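Local coordinates for designed helical repeat protein (Synthetic construct, PDB 5CWF) that has no known biological function and was designed from scratch as a helical repeat protein to explore which repeat architectures computation can create, at residues 3-8 against 56-61; 51-56 against 98-103. One frame throughout, in Å; residues are numbered along the deposited sequence.

Interaction 1: 3-8 against 56-61; sequences DEMKKV and ALAKAV
Val-8 and Ala-58 form the close point of this contact, each aiming its CB at the other helix. One branch of the valine does the touching: with CG1 anti to the backbone N (chi1 178°), that methyl projects across the interface, and its distance to Ala-58 CB is 3.4 Å, tighter than ordinary carbon-carbon contact. The other branch rises along the neighbouring side chain, Val-8 CG2 lying 4.3 Å from Lys-59 CG. A branched residue fits here because its two methyls serve two neighbours, while alanine opposite adds only a small bump, and Val-8 CA and Ala-58 CA stand 6.6 Å apart. Met-5 comes in at the flank of the same alanine. Its flexible chain leads across from a CB that does not face the partner, and the sulfur is the nearest part, Met-5 SD being 4.2 Å from Ala-58 CB.

The axes of the two short helical segments are 10.1 Å apart and nearly parallel, at 24°. Helices 3-21 and 48-67 run side by side in the same direction; helix 25-44 comes between them in the sequence and brings the chain back, as expected in an alpha-solenoid built from helix-loop-helix repeats. Leu-12 of helix 3-21 also packs on Ala-58.

Towards solvent the contact turns polar. Glu-4 and Lys-59 both send long, extended chains out along the edge, and these cross at about a right angle. A single carboxylate oxygen takes part in the salt bridge, Glu-4 OE2 to Lys-59 NZ at 3.5 Å, a long one, with OE1 turned away. Such flexible charged residues suit the solvent-facing edge, since their aliphatic stems can lie against apolar neighbours while the charged ends remain at the surface; the side chain of Lys-59 also touches Leu-107 of helix 93-111.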
loop_
_atom_site.group_PDB
_atom_site.type_symbol
_atom_site.label_atom_id
_atom_site.label_comp_id
_atom_site.label_asym_id
_atom_site.label_seq_id
_atom_site.Cartn_x
_atom_site.Cartn_y
_atom_site.Cartn_z
ATOM N N ASP A 3 14.467 13.079 -7.246
ATOM C CA ASP A 3 15.722 12.624 -6.665
ATOM C C ASP A 3 15.505 11.908 -5.331
ATOM O O ASP A 3 16.254 10.991 -4.994
ATOM C CB ASP A 3 16.679 13.804 -6.466
ATOM C CG ASP A 3 17.092 14.448 -7.774
ATOM O OD1 ASP A 3 17.031 13.767 -8.820
ATOM O OD2 ASP A 3 17.475 15.637 -7.754
ATOM N N GLU A 4 14.494 12.317 -4.566
ATOM C CA GLU A 4 14.168 11.597 -3.339
ATOM C C GLU A 4 13.611 10.217 -3.681
ATOM O O GLU A 4 13.886 9.241 -2.979
ATOM C CB GLU A 4 13.180 12.375 -2.470
ATOM C CG GLU A 4 13.105 11.816 -1.046
ATOM C CD GLU A 4 12.092 12.527 -0.169
ATOM O OE1 GLU A 4 11.643 13.629 -0.549
ATOM O OE2 GLU A 4 11.743 11.978 0.900
ATOM N N MET A 5 12.855 10.128 -4.771
ATOM C CA MET A 5 12.349 8.840 -5.220
ATOM C C MET A 5 13.503 7.965 -5.696
ATOM O O MET A 5 13.553 6.784 -5.373
ATOM C CB MET A 5 11.320 8.998 -6.334
ATOM C CG MET A 5 10.821 7.674 -6.877
ATOM S SD MET A 5 9.990 6.608 -5.672
ATOM C CE MET A 5 8.590 7.642 -5.331
ATOM N N LYS A 6 14.434 8.542 -6.448
ATOM C CA LYS A 6 15.536 7.748 -6.996
ATOM C C LYS A 6 16.332 7.106 -5.867
ATOM O O LYS A 6 16.810 5.973 -6.010
ATOM C CB LYS A 6 16.461 8.592 -7.877
ATOM C CG LYS A 6 15.973 8.782 -9.310
ATOM C CD LYS A 6 16.904 9.700 -10.103
ATOM C CE LYS A 6 16.516 9.788 -11.579
ATOM N NZ LYS A 6 15.396 10.735 -11.840
ATOM N N LYS A 7 16.483 7.833 -4.759
ATOM C CA LYS A 7 17.163 7.301 -3.573
ATOM C C LYS A 7 16.405 6.137 -2.939
ATOM O O LYS A 7 17.000 5.126 -2.564
ATOM C CB LYS A 7 17.366 8.395 -2.522
ATOM C CG LYS A 7 18.621 9.243 -2.710
ATOM C CD LYS A 7 18.732 10.339 -1.648
ATOM C CE LYS A 7 18.696 9.780 -0.226
ATOM N NZ LYS A 7 18.886 10.833 0.810
ATOM N N VAL A 8 15.089 6.279 -2.796
ATOM C CA VAL A 8 14.290 5.205 -2.229
ATOM C C VAL A 8 14.319 3.962 -3.116
ATOM O O VAL A 8 14.357 2.840 -2.605
ATOM C CB VAL A 8 12.805 5.628 -2.012
ATOM C CG1 VAL A 8 12.001 4.475 -1.467
ATOM C CG2 VAL A 8 12.704 6.793 -1.052
ATOM N N ALA A 56 5.274 7.468 -0.754
ATOM C CA ALA A 56 4.835 6.868 0.498
ATOM C C ALA A 56 4.883 5.339 0.389
ATOM O O ALA A 56 5.355 4.665 1.300
ATOM C CB ALA A 56 3.423 7.346 0.861
ATOM N N LEU A 57 4.414 4.788 -0.724
ATOM C CA LEU A 57 4.414 3.325 -0.902
ATOM C C LEU A 57 5.816 2.724 -0.936
ATOM O O LEU A 57 6.077 1.703 -0.288
ATOM C CB LEU A 57 3.689 2.945 -2.193
ATOM C CG LEU A 57 2.169 3.183 -2.193
ATOM C CD1 LEU A 57 1.549 2.769 -3.519
ATOM C CD2 LEU A 57 1.524 2.402 -1.030
ATOM N N ALA A 58 6.709 3.374 -1.669
ATOM C CA ALA A 58 8.086 2.933 -1.766
ATOM C C ALA A 58 8.723 2.900 -0.383
ATOM O O ALA A 58 9.360 1.917 -0.017
ATOM C CB ALA A 58 8.863 3.853 -2.702
ATOM N N LYS A 59 8.527 3.951 0.404
ATOM C CA LYS A 59 9.061 3.961 1.778
ATOM C C LYS A 59 8.445 2.892 2.649
ATOM O O LYS A 59 9.123 2.335 3.524
ATOM C CB LYS A 59 8.835 5.303 2.455
ATOM C CG LYS A 59 9.650 6.445 1.910
ATOM C CD LYS A 59 9.153 7.729 2.537
ATOM C CE LYS A 59 9.978 8.931 2.162
ATOM N NZ LYS A 59 9.341 10.144 2.759
ATOM N N ALA A 60 7.162 2.599 2.436
ATOM C CA ALA A 60 6.481 1.614 3.278
ATOM C C ALA A 60 7.047 0.224 3.036
ATOM O O ALA A 60 7.273 -0.541 3.977
ATOM C CB ALA A 60 5.010 1.616 3.024
ATOM N N VAL A 61 7.293 -0.096 1.776
ATOM C CA VAL A 61 7.836 -1.402 1.431
ATOM C C VAL A 61 9.238 -1.552 2.019
ATOM O O VAL A 61 9.578 -2.584 2.600
ATOM C CB VAL A 61 7.876 -1.590 -0.115
ATOM C CG1 VAL A 61 8.582 -2.898 -0.526
ATOM C CG2 VAL A 61 6.477 -1.592 -0.650
#

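Interaction 2: 51-56 against 98-103; sequences AKVMLA and VMLALA
Val-53 sits opposite Leu-100 at the tight part of this contact, where the CA atoms of the two residues come within 5.1 Å. The valine divides its methyls between neighbours: Val-53 CG2 is 3.9 Å from Leu-100 CB, and CG1, anti to the backbone N (chi1 177°), faces Met-99 and Ala-103. Met-99 meets that methyl with the base of its side chain, Met-99 CB lying 4.2 Å from Val-53 CG1, before its end leads away from the interface. Both Val-53 and Met-99 are also covered by Leu-87 of helix 70-89.

One turn further on, two alanines face each other, Ala-56 CB and Ala-103 CB being 3.8 Å apart. Their small methyls allow the helices to stay close here too. The axes of the two segments are 8.9 Å apart.

On the outer side the packing is looser. Leu-100 is forked: its CD1 stays over Val-53 CG2, while CD2 meets the last carbon and the ammonium nitrogen of Lys-52, with Lys-52 CE 3.8 Å from Leu-100 CD2. A bend at chi3 (53°) brings that end across. This touch is less certain, because the lysine was modelled in two conformations. A long, exposed lysine suits the solvent side, where its charged end can stay in water; the ammonium nitrogen also forms a salt bridge with Glu-49.

The segments run in the same direction at 22°, alanine, valine and leucine filling the close interface between neighbouring, nearly parallel helices of one layer, the arrangement of an alpha-solenoid repeat protein.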
loop_
_atom_site.group_PDB
_atom_site.type_symbol
_atom_site.label_atom_id
_atom_site.label_comp_id
_atom_site.label_asym_id
_atom_site.label_seq_id
_atom_site.Cartn_x
_atom_site.Cartn_y
_atom_site.Cartn_z
ATOM N N ALA A 51 2.919 11.151 -7.630
ATOM C CA ALA A 51 4.275 11.059 -7.106
ATOM C C ALA A 51 4.237 10.934 -5.584
ATOM O O ALA A 51 5.022 10.179 -4.991
ATOM C CB ALA A 51 5.094 12.267 -7.532
ATOM N N LYS A 52 3.314 11.661 -4.958
ATOM C CA LYS A 52 3.169 11.630 -3.500
ATOM C C LYS A 52 2.831 10.232 -3.000
ATOM O O LYS A 52 3.454 9.724 -2.075
ATOM C CB LYS A 52 2.074 12.598 -3.041
ATOM C CG LYS A 52 2.423 14.062 -3.150
ATOM C CD LYS A 52 1.182 14.945 -3.029
ATOM C CE LYS A 52 0.350 14.644 -1.781
ATOM N NZ LYS A 52 -0.948 15.394 -1.791
ATOM N N VAL A 53 1.817 9.624 -3.608
ATOM C CA VAL A 53 1.404 8.279 -3.243
ATOM C C VAL A 53 2.542 7.290 -3.474
ATOM O O VAL A 53 2.823 6.451 -2.614
ATOM C CB VAL A 53 0.151 7.836 -4.042
ATOM C CG1 VAL A 53 -0.248 6.390 -3.720
ATOM C CG2 VAL A 53 -0.998 8.787 -3.785
ATOM N N MET A 54 3.220 7.406 -4.618
ATOM C CA MET A 54 4.270 6.453 -4.941
ATOM C C MET A 54 5.429 6.540 -3.950
ATOM O O MET A 54 6.006 5.514 -3.590
ATOM C CB MET A 54 4.810 6.675 -6.352
ATOM C CG MET A 54 3.831 6.407 -7.482
ATOM S SD MET A 54 3.031 4.796 -7.401
ATOM C CE MET A 54 1.416 5.263 -6.787
ATOM N N LEU A 55 5.768 7.747 -3.498
ATOM C CA LEU A 55 6.856 7.886 -2.524
ATOM C C LEU A 55 6.498 7.237 -1.209
ATOM O O LEU A 55 7.318 6.523 -0.606
ATOM C CB LEU A 55 7.213 9.355 -2.324
ATOM C CG LEU A 55 8.392 9.655 -1.389
ATOM C CD1 LEU A 55 9.677 9.025 -1.922
ATOM C CD2 LEU A 55 8.573 11.166 -1.214
ATOM N N ALA A 56 5.274 7.468 -0.754
ATOM C CA ALA A 56 4.835 6.868 0.498
ATOM C C ALA A 56 4.883 5.339 0.389
ATOM O O ALA A 56 5.355 4.665 1.300
ATOM C CB ALA A 56 3.423 7.346 0.861
ATOM N N VAL A 98 -8.006 8.280 -1.744
ATOM C CA VAL A 98 -8.122 6.992 -1.079
ATOM C C VAL A 98 -6.750 6.350 -0.951
ATOM O O VAL A 98 -6.349 5.891 0.107
ATOM C CB VAL A 98 -9.051 6.035 -1.857
ATOM C CG1 VAL A 98 -8.981 4.609 -1.305
ATOM C CG2 VAL A 98 -10.487 6.558 -1.882
ATOM N N MET A 99 -6.028 6.331 -2.064
ATOM C CA MET A 99 -4.773 5.631 -2.108
ATOM C C MET A 99 -3.710 6.359 -1.296
ATOM O O MET A 99 -2.832 5.710 -0.727
ATOM C CB MET A 99 -4.319 5.444 -3.559
ATOM C CG MET A 99 -5.284 4.573 -4.378
ATOM S SD MET A 99 -5.864 3.085 -3.562
ATOM C CE MET A 99 -7.298 2.743 -4.588
ATOM N N LEU A 100 -3.784 7.688 -1.211
ATOM C CA LEU A 100 -2.798 8.391 -0.382
ATOM C C LEU A 100 -3.014 8.029 1.092
ATOM O O LEU A 100 -2.066 7.798 1.828
ATOM C CB LEU A 100 -2.872 9.899 -0.592
ATOM C CG LEU A 100 -1.838 10.705 0.210
ATOM C CD1 LEU A 100 -0.436 10.270 -0.178
ATOM C CD2 LEU A 100 -2.001 12.207 0.020
ATOM N N ALA A 101 -4.270 7.960 1.504
ATOM C CA ALA A 101 -4.592 7.581 2.880
ATOM C C ALA A 101 -4.107 6.166 3.172
ATOM O O ALA A 101 -3.528 5.909 4.229
ATOM C CB ALA A 101 -6.098 7.696 3.128
ATOM N N LEU A 102 -4.297 5.237 2.235
ATOM C CA LEU A 102 -3.853 3.876 2.457
ATOM C C LEU A 102 -2.330 3.784 2.462
ATOM O O LEU A 102 -1.771 3.090 3.287
ATOM C CB LEU A 102 -4.427 2.936 1.397
ATOM C CG LEU A 102 -5.950 2.792 1.436
ATOM C CD1 LEU A 102 -6.405 1.866 0.313
ATOM C CD2 LEU A 102 -6.437 2.268 2.768
ATOM N N ALA A 103 -1.674 4.519 1.563
ATOM C CA ALA A 103 -0.212 4.524 1.512
ATOM C C ALA A 103 0.373 5.072 2.812
ATOM O O ALA A 103 1.331 4.527 3.353
ATOM C CB ALA A 103 0.278 5.349 0.322
#

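How the interactions relate
Both interactions use helix 48-67, which lies between helices 3-21 and 93-111. Ala-56 lies in both segments, though its methyl faces helix 93-111 and works in interaction 2. Their centres are 11 Å apart, and they touch directly. Met-5 of interaction 1 presses its end on the backbone of the shared helix, Met-5 CE being 3.3 Å from Leu-55 CA, and Val-8 CG2 lies 3.9 Å from Leu-55 CD1. From the other side, Leu-57 CD2 is 3.5 Å from Ala-103 CB of interaction 2. These apolar contacts connect one helix pair with the next. No residue of either contact is a calcium ligand; a bound calcium ion lies about 8 Å from the side chain of Lys-52.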